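Local coordinates for YycN protein (Bacillus subtilis, PDB 1ON0), which probably transfers an acyl group as a homodimeric member of the GNAT acetyltransferase family, although its substrate is not established, at residues P58-W63 with W75-A80; A89-F94 with R123-H128. All blocks are in the same frame, centred on the assembly; numbering follows the deposited sequence.

Interaction 1 of 2, residues P58-W63 with W75-A80; sequences PHHHLW and WLWIHA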
ATOM      1  N   PRO B  58      34.254  10.488  -3.013  1.00 36.62           N
ATOM      2  CA  PRO B  58      34.469   9.042  -2.924  1.00 35.06           C
ATOM      3  C   PRO B  58      33.807   8.332  -1.749  1.00 32.76           C
ATOM      4  O   PRO B  58      33.720   8.880  -0.655  1.00 31.76           O
ATOM      5  CB  PRO B  58      35.994   8.927  -2.906  1.00 48.31           C
ATOM      6  CG  PRO B  58      36.434  10.213  -2.265  1.00 48.77           C
ATOM      7  CD  PRO B  58      35.536  11.213  -2.943  1.00 50.35           C
ATOM      8  N   HIS B  59      33.346   7.107  -2.012  1.00 30.01           N
ATOM      9  CA  HIS B  59      32.695   6.248  -1.031  1.00 27.52           C
ATOM     10  C   HIS B  59      31.219   6.562  -0.783  1.00 27.50           C
ATOM     11  O   HIS B  59      30.490   5.777  -0.160  1.00 27.07           O
ATOM     12  CB  HIS B  59      33.463   6.275   0.288  1.00 34.16           C
ATOM     13  CG  HIS B  59      34.881   5.827   0.160  1.00 34.75           C
ATOM     14  ND1 HIS B  59      35.261   4.788  -0.661  1.00 35.62           N
ATOM     15  CD2 HIS B  59      36.016   6.279   0.747  1.00 35.32           C
ATOM     16  CE1 HIS B  59      36.568   4.621  -0.579  1.00 34.73           C
ATOM     17  NE2 HIS B  59      37.048   5.514   0.269  1.00 36.69           N
ATOM     18  N   HIS B  60      30.781   7.720  -1.255  1.00 29.69           N
ATOM     19  CA  HIS B  60      29.392   8.106  -1.100  1.00 28.66           C
ATOM     20  C   HIS B  60      28.612   7.592  -2.282  1.00 27.32           C
ATOM     21  O   HIS B  60      29.097   7.590  -3.409  1.00 26.62           O
ATOM     22  CB  HIS B  60      29.265   9.622  -1.018  1.00 31.00           C
ATOM     23  CG  HIS B  60      29.572  10.169   0.338  1.00 30.69           C
ATOM     24  ND1 HIS B  60      28.614  10.299   1.317  1.00 29.65           N
ATOM     25  CD2 HIS B  60      30.745  10.551   0.895  1.00 29.93           C
ATOM     26  CE1 HIS B  60      29.186  10.735   2.429  1.00 31.50           C
ATOM     27  NE2 HIS B  60      30.473  10.894   2.199  1.00 33.85           N
ATOM     28  N   HIS B  61      27.401   7.138  -2.019  1.00 22.91           N
ATOM     29  CA  HIS B  61      26.574   6.631  -3.084  1.00 22.67           C
ATOM     30  C   HIS B  61      25.179   7.199  -2.912  1.00 22.60           C
ATOM     31  O   HIS B  61      24.444   6.831  -1.991  1.00 23.80           O
ATOM     32  CB  HIS B  61      26.527   5.106  -3.048  1.00 29.60           C
ATOM     33  CG  HIS B  61      27.877   4.451  -3.040  1.00 31.13           C
ATOM     34  ND1 HIS B  61      28.595   4.229  -1.880  1.00 33.09           N
ATOM     35  CD2 HIS B  61      28.615   3.916  -4.039  1.00 31.18           C
ATOM     36  CE1 HIS B  61      29.706   3.579  -2.167  1.00 32.60           C
ATOM     37  NE2 HIS B  61      29.745   3.373  -3.472  1.00 32.38           N
ATOM     38  N   LEU B  62      24.825   8.129  -3.783  1.00 25.83           N
ATOM     39  CA  LEU B  62      23.504   8.727  -3.728  1.00 25.93           C
ATOM     40  C   LEU B  62      22.744   8.143  -4.910  1.00 24.19           C
ATOM     41  O   LEU B  62      23.212   8.180  -6.051  1.00 22.99           O
ATOM     42  CB  LEU B  62      23.598  10.263  -3.796  1.00 26.03           C
ATOM     43  CG  LEU B  62      24.231  10.956  -2.570  1.00 27.04           C
ATOM     44  CD1 LEU B  62      25.754  10.823  -2.626  1.00 24.53           C
ATOM     45  CD2 LEU B  62      23.842  12.426  -2.539  1.00 23.90           C
ATOM     46  N   TRP B  63      21.589   7.566  -4.606  1.00 20.74           N
ATOM     47  CA  TRP B  63      20.726   6.913  -5.594  1.00 19.82           C
ATOM     48  C   TRP B  63      19.334   7.527  -5.628  1.00 19.69           C
ATOM     49  O   TRP B  63      18.832   8.018  -4.615  1.00 18.89           O
ATOM     50  CB  TRP B  63      20.544   5.429  -5.239  1.00 23.25           C
ATOM     51  CG  TRP B  63      21.767   4.554  -5.354  1.00 24.32           C
ATOM     52  CD1 TRP B  63      22.407   4.195  -6.501  1.00 25.70           C
ATOM     53  CD2 TRP B  63      22.463   3.902  -4.285  1.00 26.36           C
ATOM     54  NE1 TRP B  63      23.455   3.356  -6.217  1.00 25.99           N
ATOM     55  CE2 TRP B  63      23.513   3.157  -4.864  1.00 24.90           C
ATOM     56  CE3 TRP B  63      22.297   3.870  -2.889  1.00 26.74           C
ATOM     57  CZ2 TRP B  63      24.399   2.391  -4.103  1.00 25.21           C
ATOM     58  CZ3 TRP B  63      23.181   3.106  -2.131  1.00 25.98           C
ATOM     59  CH2 TRP B  63      24.216   2.376  -2.742  1.00 27.08           C
ATOM     60  N   TRP B  75      14.798   8.955  -2.634  1.00 18.33           N
ATOM     61  CA  TRP B  75      16.250   9.093  -2.671  1.00 17.52           C
ATOM     62  C   TRP B  75      16.881   8.177  -1.623  1.00 18.72           C
ATOM     63  O   TRP B  75      16.234   7.771  -0.657  1.00 17.78           O
ATOM     64  CB  TRP B  75      16.603  10.545  -2.344  1.00 20.79           C
ATOM     65  CG  TRP B  75      16.075  10.960  -0.993  1.00 22.10           C
ATOM     66  CD1 TRP B  75      16.710  10.815   0.220  1.00 20.76           C
ATOM     67  CD2 TRP B  75      14.782  11.517  -0.698  1.00 23.14           C
ATOM     68  NE1 TRP B  75      15.896  11.241   1.232  1.00 21.23           N
ATOM     69  CE2 TRP B  75      14.707  11.676   0.704  1.00 21.85           C
ATOM     70  CE3 TRP B  75      13.678  11.888  -1.482  1.00 22.52           C
ATOM     71  CZ2 TRP B  75      13.567  12.204   1.345  1.00 23.06           C
ATOM     72  CZ3 TRP B  75      12.545  12.411  -0.847  1.00 22.90           C
ATOM     73  CH2 TRP B  75      12.498  12.560   0.554  1.00 22.88           C
ATOM     74  N   LEU B  76      18.153   7.870  -1.801  1.00 23.60           N
ATOM     75  CA  LEU B  76      18.858   7.013  -0.859  1.00 22.84           C
ATOM     76  C   LEU B  76      20.321   7.413  -0.942  1.00 23.15           C
ATOM     77  O   LEU B  76      20.904   7.417  -2.016  1.00 24.42           O
ATOM     78  CB  LEU B  76      18.706   5.554  -1.272  1.00 23.44           C
ATOM     79  CG  LEU B  76      18.883   4.454  -0.225  1.00 27.05           C
ATOM     80  CD1 LEU B  76      19.581   3.285  -0.897  1.00 25.39           C
ATOM     81  CD2 LEU B  76      19.677   4.936   0.984  1.00 22.67           C
ATOM     82  N   TRP B  77      20.908   7.763   0.188  1.00 21.01           N
ATOM     83  CA  TRP B  77      22.300   8.155   0.206  1.00 21.68           C
ATOM     84  C   TRP B  77      23.030   7.417   1.306  1.00 20.08           C
ATOM     85  O   TRP B  77      22.712   7.582   2.478  1.00 21.78           O
ATOM     86  CB  TRP B  77      22.405   9.678   0.397  1.00 26.85           C
ATOM     87  CG  TRP B  77      23.758  10.189   0.804  1.00 26.94           C
ATOM     88  CD1 TRP B  77      24.950   9.533   0.701  1.00 27.97           C
ATOM     89  CD2 TRP B  77      24.056  11.473   1.354  1.00 29.29           C
ATOM     90  NE1 TRP B  77      25.967  10.320   1.153  1.00 29.44           N
ATOM     91  CE2 TRP B  77      25.453  11.523   1.563  1.00 29.53           C
ATOM     92  CE3 TRP B  77      23.280  12.597   1.688  1.00 29.14           C
ATOM     93  CZ2 TRP B  77      26.096  12.652   2.101  1.00 28.69           C
ATOM     94  CZ3 TRP B  77      23.921  13.719   2.218  1.00 30.60           C
ATOM     95  CH2 TRP B  77      25.316  13.736   2.418  1.00 31.30           C
ATOM     96  N   ILE B  78      23.994   6.579   0.931  1.00 19.11           N
ATOM     97  CA  ILE B  78      24.758   5.852   1.935  1.00 18.09           C
ATOM     98  C   ILE B  78      26.245   6.108   1.783  1.00 18.76           C
ATOM     99  O   ILE B  78      26.726   6.481   0.712  1.00 18.07           O
ATOM    100  CB  ILE B  78      24.532   4.319   1.879  1.00 20.39           C
ATOM    101  CG1 ILE B  78      25.285   3.709   0.708  1.00 19.56           C
ATOM    102  CG2 ILE B  78      23.048   4.020   1.783  1.00 21.87           C
ATOM    103  CD1 ILE B  78      25.212   2.194   0.669  1.00 17.50           C
ATOM    104  N   HIS B  79      26.962   5.901   2.873  1.00 18.01           N
ATOM    105  CA  HIS B  79      28.406   6.081   2.906  1.00 20.32           C
ATOM    106  C   HIS B  79      29.031   4.766   3.313  1.00 22.96           C
ATOM    107  O   HIS B  79      28.551   4.118   4.239  1.00 23.03           O
ATOM    108  CB  HIS B  79      28.779   7.128   3.943  1.00 21.60           C
ATOM    109  CG  HIS B  79      30.251   7.237   4.195  1.00 22.74           C
ATOM    110  ND1 HIS B  79      31.142   7.635   3.226  1.00 22.94           N
ATOM    111  CD2 HIS B  79      30.977   7.039   5.321  1.00 23.57           C
ATOM    112  CE1 HIS B  79      32.358   7.685   3.744  1.00 24.46           C
ATOM    113  NE2 HIS B  79      32.284   7.329   5.012  1.00 25.14           N
ATOM    114  N   ALA B  80      30.104   4.377   2.637  1.00 25.97           N
ATOM    115  CA  ALA B  80      30.797   3.135   2.961  1.00 34.26           C
ATOM    116  C   ALA B  80      32.237   3.416   3.380  1.00 38.89           C
ATOM    117  O   ALA B  80      33.154   3.211   2.596  1.00 40.84           O
ATOM    118  CB  ALA B  80      30.782   2.202   1.749  1.00 34.79           C
TER

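Interaction 2 of 2, residues A89-F94 with R123-H128; sequences AFIYDF and RKLSLH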
ATOM      1  N   ALA B  89      28.115   0.614   6.660  1.00 35.10           N
ATOM      2  CA  ALA B  89      27.899   1.763   5.792  1.00 31.60           C
ATOM      3  C   ALA B  89      26.822   2.575   6.479  1.00 29.35           C
ATOM      4  O   ALA B  89      25.875   2.021   7.032  1.00 31.43           O
ATOM      5  CB  ALA B  89      27.440   1.322   4.412  1.00 37.35           C
ATOM      6  N   PHE B  90      26.983   3.890   6.470  1.00 25.71           N
ATOM      7  CA  PHE B  90      26.020   4.759   7.106  1.00 21.61           C
ATOM      8  C   PHE B  90      25.020   5.294   6.106  1.00 21.61           C
ATOM      9  O   PHE B  90      25.372   5.640   4.972  1.00 20.68           O
ATOM     10  CB  PHE B  90      26.728   5.930   7.790  1.00 19.73           C
ATOM     11  CG  PHE B  90      25.814   6.795   8.639  1.00 17.61           C
ATOM     12  CD1 PHE B  90      25.402   8.047   8.195  1.00 17.70           C
ATOM     13  CD2 PHE B  90      25.393   6.364   9.886  1.00 15.64           C
ATOM     14  CE1 PHE B  90      24.596   8.871   8.982  1.00 14.64           C
ATOM     15  CE2 PHE B  90      24.587   7.170  10.688  1.00 15.93           C
ATOM     16  CZ  PHE B  90      24.186   8.427  10.228  1.00 16.71           C
ATOM     17  N   ILE B  91      23.769   5.365   6.542  1.00 22.00           N
ATOM     18  CA  ILE B  91      22.702   5.886   5.709  1.00 21.14           C
ATOM     19  C   ILE B  91      22.499   7.356   6.064  1.00 20.91           C
ATOM     20  O   ILE B  91      21.773   7.689   7.010  1.00 20.90           O
ATOM     21  CB  ILE B  91      21.398   5.122   5.956  1.00 15.43           C
ATOM     22  CG1 ILE B  91      21.599   3.645   5.585  1.00 16.23           C
ATOM     23  CG2 ILE B  91      20.277   5.724   5.119  1.00 14.61           C
ATOM     24  CD1 ILE B  91      20.504   2.730   6.054  1.00 15.46           C
ATOM     25  N   TYR B  92      23.142   8.243   5.314  1.00 20.76           N
ATOM     26  CA  TYR B  92      22.996   9.666   5.573  1.00 20.30           C
ATOM     27  C   TYR B  92      21.585  10.129   5.268  1.00 19.87           C
ATOM     28  O   TYR B  92      21.072  11.014   5.932  1.00 21.59           O
ATOM     29  CB  TYR B  92      24.011  10.488   4.746  1.00 20.32           C
ATOM     30  CG  TYR B  92      25.359  10.637   5.422  1.00 21.97           C
ATOM     31  CD1 TYR B  92      25.480  11.353   6.606  1.00 22.61           C
ATOM     32  CD2 TYR B  92      26.486   9.976   4.940  1.00 19.77           C
ATOM     33  CE1 TYR B  92      26.675  11.394   7.307  1.00 23.47           C
ATOM     34  CE2 TYR B  92      27.692  10.017   5.636  1.00 20.86           C
ATOM     35  CZ  TYR B  92      27.776  10.718   6.823  1.00 22.63           C
ATOM     36  OH  TYR B  92      28.929  10.694   7.579  1.00 22.98           O
ATOM     37  N   ASP B  93      20.924   9.520   4.295  1.00 15.65           N
ATOM     38  CA  ASP B  93      19.592  10.008   3.982  1.00 16.43           C
ATOM     39  C   ASP B  93      18.762   9.001   3.206  1.00 16.61           C
ATOM     40  O   ASP B  93      19.267   8.280   2.350  1.00 15.07           O
ATOM     41  CB  ASP B  93      19.732  11.329   3.206  1.00 21.77           C
ATOM     42  CG  ASP B  93      18.434  12.130   3.132  1.00 17.70           C
ATOM     43  OD1 ASP B  93      17.601  12.028   4.041  1.00 22.51           O
ATOM     44  OD2 ASP B  93      18.265  12.875   2.154  1.00 21.02           O
ATOM     45  N   PHE B  94      17.483   8.956   3.542  1.00 15.19           N
ATOM     46  CA  PHE B  94      16.546   8.050   2.919  1.00 17.39           C
ATOM     47  C   PHE B  94      15.116   8.505   3.139  1.00 19.07           C
ATOM     48  O   PHE B  94      14.710   8.862   4.254  1.00 20.08           O
ATOM     49  CB  PHE B  94      16.703   6.646   3.479  1.00 24.83           C
ATOM     50  CG  PHE B  94      15.491   5.795   3.278  1.00 24.30           C
ATOM     51  CD1 PHE B  94      15.178   5.309   2.019  1.00 24.41           C
ATOM     52  CD2 PHE B  94      14.633   5.524   4.343  1.00 24.86           C
ATOM     53  CE1 PHE B  94      14.026   4.546   1.815  1.00 24.25           C
ATOM     54  CE2 PHE B  94      13.476   4.764   4.164  1.00 24.59           C
ATOM     55  CZ  PHE B  94      13.170   4.278   2.893  1.00 25.66           C
ATOM     56  N   ARG B 123      28.355  -5.230   5.049  1.00 21.10           N
ATOM     57  CA  ARG B 123      27.829  -6.269   5.928  1.00 24.02           C
ATOM     58  C   ARG B 123      26.918  -5.724   7.025  1.00 26.12           C
ATOM     59  O   ARG B 123      26.243  -6.493   7.719  1.00 26.65           O
ATOM     60  CB  ARG B 123      28.957  -7.047   6.604  1.00 36.12           C
ATOM     61  CG  ARG B 123      29.655  -8.099   5.743  1.00 43.63           C
ATOM     62  CD  ARG B 123      29.916  -9.361   6.579  1.00 46.44           C
ATOM     63  NE  ARG B 123      30.568  -9.057   7.855  1.00 52.47           N
ATOM     64  CZ  ARG B 123      30.507  -9.835   8.939  1.00 55.02           C
ATOM     65  NH1 ARG B 123      29.817 -10.977   8.917  1.00 52.56           N
ATOM     66  NH2 ARG B 123      31.140  -9.475  10.052  1.00 54.53           N
ATOM     67  N   LYS B 124      26.897  -4.405   7.200  1.00 27.16           N
ATOM     68  CA  LYS B 124      26.067  -3.799   8.242  1.00 26.00           C
ATOM     69  C   LYS B 124      25.642  -2.379   7.853  1.00 24.72           C
ATOM     70  O   LYS B 124      26.355  -1.674   7.145  1.00 23.81           O
ATOM     71  CB  LYS B 124      26.856  -3.776   9.552  1.00 32.73           C
ATOM     72  CG  LYS B 124      26.097  -3.274  10.770  1.00 37.46           C
ATOM     73  CD  LYS B 124      26.985  -3.312  12.017  1.00 38.15           C
ATOM     74  CE  LYS B 124      26.256  -2.767  13.235  1.00 39.86           C
ATOM     75  NZ  LYS B 124      27.022  -2.960  14.496  1.00 39.52           N
ATOM     76  N   LEU B 125      24.468  -1.973   8.316  1.00 26.92           N
ATOM     77  CA  LEU B 125      23.946  -0.655   8.024  1.00 24.48           C
ATOM     78  C   LEU B 125      23.716   0.123   9.288  1.00 24.55           C
ATOM     79  O   LEU B 125      23.234  -0.417  10.287  1.00 27.01           O
ATOM     80  CB  LEU B 125      22.632  -0.750   7.269  1.00 20.20           C
ATOM     81  CG  LEU B 125      22.705  -1.389   5.896  1.00 19.14           C
ATOM     82  CD1 LEU B 125      21.287  -1.528   5.379  1.00 17.83           C
ATOM     83  CD2 LEU B 125      23.557  -0.522   4.951  1.00 18.11           C
ATOM     84  N   SER B 126      24.037   1.409   9.235  1.00 23.21           N
ATOM     85  CA  SER B 126      23.876   2.284  10.390  1.00 21.54           C
ATOM     86  C   SER B 126      23.200   3.572   9.906  1.00 21.06           C
ATOM     87  O   SER B 126      23.408   3.992   8.772  1.00 22.82           O
ATOM     88  CB  SER B 126      25.252   2.564  10.984  1.00 23.70           C
ATOM     89  OG  SER B 126      25.152   3.290  12.172  1.00 28.58           O
ATOM     90  N   LEU B 127      22.393   4.187  10.760  1.00 19.83           N
ATOM     91  CA  LEU B 127      21.684   5.401  10.391  1.00 20.64           C
ATOM     92  C   LEU B 127      21.238   6.249  11.587  1.00 22.12           C
ATOM     93  O   LEU B 127      21.230   5.781  12.730  1.00 20.09           O
ATOM     94  CB  LEU B 127      20.447   5.042   9.556  1.00 22.27           C
ATOM     95  CG  LEU B 127      19.315   4.297  10.279  1.00 19.68           C
ATOM     96  CD1 LEU B 127      18.596   5.231  11.237  1.00 18.23           C
ATOM     97  CD2 LEU B 127      18.324   3.768   9.250  1.00 19.90           C
ATOM     98  N   HIS B 128      20.847   7.494  11.307  1.00 24.81           N
ATOM     99  CA  HIS B 128      20.360   8.398  12.346  1.00 24.67           C
ATOM    100  C   HIS B 128      18.916   8.782  12.036  1.00 24.55           C
ATOM    101  O   HIS B 128      18.553   9.037  10.888  1.00 22.97           O
ATOM    102  CB  HIS B 128      21.217   9.665  12.408  1.00 21.34           C
ATOM    103  CG  HIS B 128      20.577  10.802  13.148  1.00 20.84           C
ATOM    104  ND1 HIS B 128      19.480  11.484  12.663  1.00 19.55           N
ATOM    105  CD2 HIS B 128      20.870  11.371  14.345  1.00 18.96           C
ATOM    106  CE1 HIS B 128      19.124  12.421  13.526  1.00 19.14           C
ATOM    107  NE2 HIS B 128      19.953  12.372  14.556  1.00 18.63           N
TER
HETATM  108  O   HOH W   1      20.631   8.991   8.951  1.00 24.31           O
HETATM  109  O   HOH W   2      18.751  10.132   8.073  1.00 28.16           O

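Interaction 1 of 2, residues P58-W63 with W75-A80
Leu62 and Trp77 meet at the heart of a beta hairpin, strand 60-66 followed by strand 72-79, whose short segments run antiparallel at 173°. Main-chain bonds fix the register: Trp63 and Leu76 form one hydrogen-bonded pair, with Trp63 N to Leu76 O at 2.7 Å, and His61 with Ile78 forms the other. On the face bearing His60, Leu62, Trp77 and His79, the tight packing is at Leu62 and Trp77, both buried and covered by Tyr16 of helix 10-31, while His60 and His79 lie toward the more open end. Here Leu62 CG stands over the indole, 3.8 Å from the centroid of the five-membered ring of Trp77, a CH-pi contact. With Trp77 CG anti to the backbone N (chi1 164°), the indole swings toward His60, and Trp77 NE1 donates to His60 ND1 at 2.7 Å, close to the plane of both rings. A leucine in place of Trp77 would probably leave His60 ND1 without its donor, the imidazole freer to turn, and Leu62 without a flat surface to rest on. On the face bearing Trp63, Leu76 and Ile78, Trp63 CE3 lies 3.4 Å from Leu76 CD1, while Trp63 CH2 meets Ile78 CD1 at 3.6 Å. Toward exposed His59 the pairing slackens: the last backbone bond, Ala80 N to His59 O, stretches to 3.2 Å, its donor tilted 32° from the carbonyl plane.

Interaction 2 of 2, residues A89-F94 with R123-H128
Ala89, Phe90 and Ile91 pair in parallel with the strand at Leu125 and Ser126, a contact that closes the beta-alpha-beta unit of strand 88-96, helix 105-119 and strand 124-127 at one margin of the chain's mixed sheet. Three backbone bonds are the evidence: Ala89 N to Lys124 O, Ser126 N to Ala89 O and, shortest, Ile91 N to Ser126 O at 2.6 Å. On the face bearing Ala89, Ile91, Leu125 and Leu127, Ile91 CB lies 3.7 Å from Leu127 CB, and Leu113 of helix 105-119 packs on Ile91 and Leu125. On the other face a near-trans chi1 (-172°) carries the Phe90 ring obliquely across to the neighbouring main chain, CD2 reaching Ser126 O at 3.3 Å and CE2 reaching Leu127 CA at 3.4 Å. Ser126 OG sits at the edge of that ring, while Phe90 CD1 stands over the centre of the Tyr92 ring. Direct pairing then fails. Ile91 O and His128 N are 4.4 Å apart, and a water takes the N-H of His128 at 2.8 Å while lying 2.6 Å from Ile91 O. The segment axes diverge at 36°, and Tyr92 with Asp93 forms a classic beta bulge opposite Trp77. Such a bulged strand splaying from its parallel neighbour is the hallmark of the GNAT fold; in relatives the opening between these two strands receives acetyl-CoA, consistent with the same role here.

In the fold
From the N terminus, strand 4-7 and two helices precede residues 58-63, and interaction 1 closes first, joining 58-63 to 75-80 across a hairpin turn. The chain then turns again into strand 88-96, where interaction 2 opens; it closes only after helix 105-119, when 123-128 arrives. The two loops therefore follow in series, neither nesting nor crossing. They are joined edge to edge within one sheet because strands 72-79 and 88-96 are neighbours: His79 N lies 2.6 Å from Phe90 O and Trp77 N 2.8 Å from Asp93 O, both probable hydrogen bonds. Together they span four successive strands, three antiparallel and the last parallel to its neighbour.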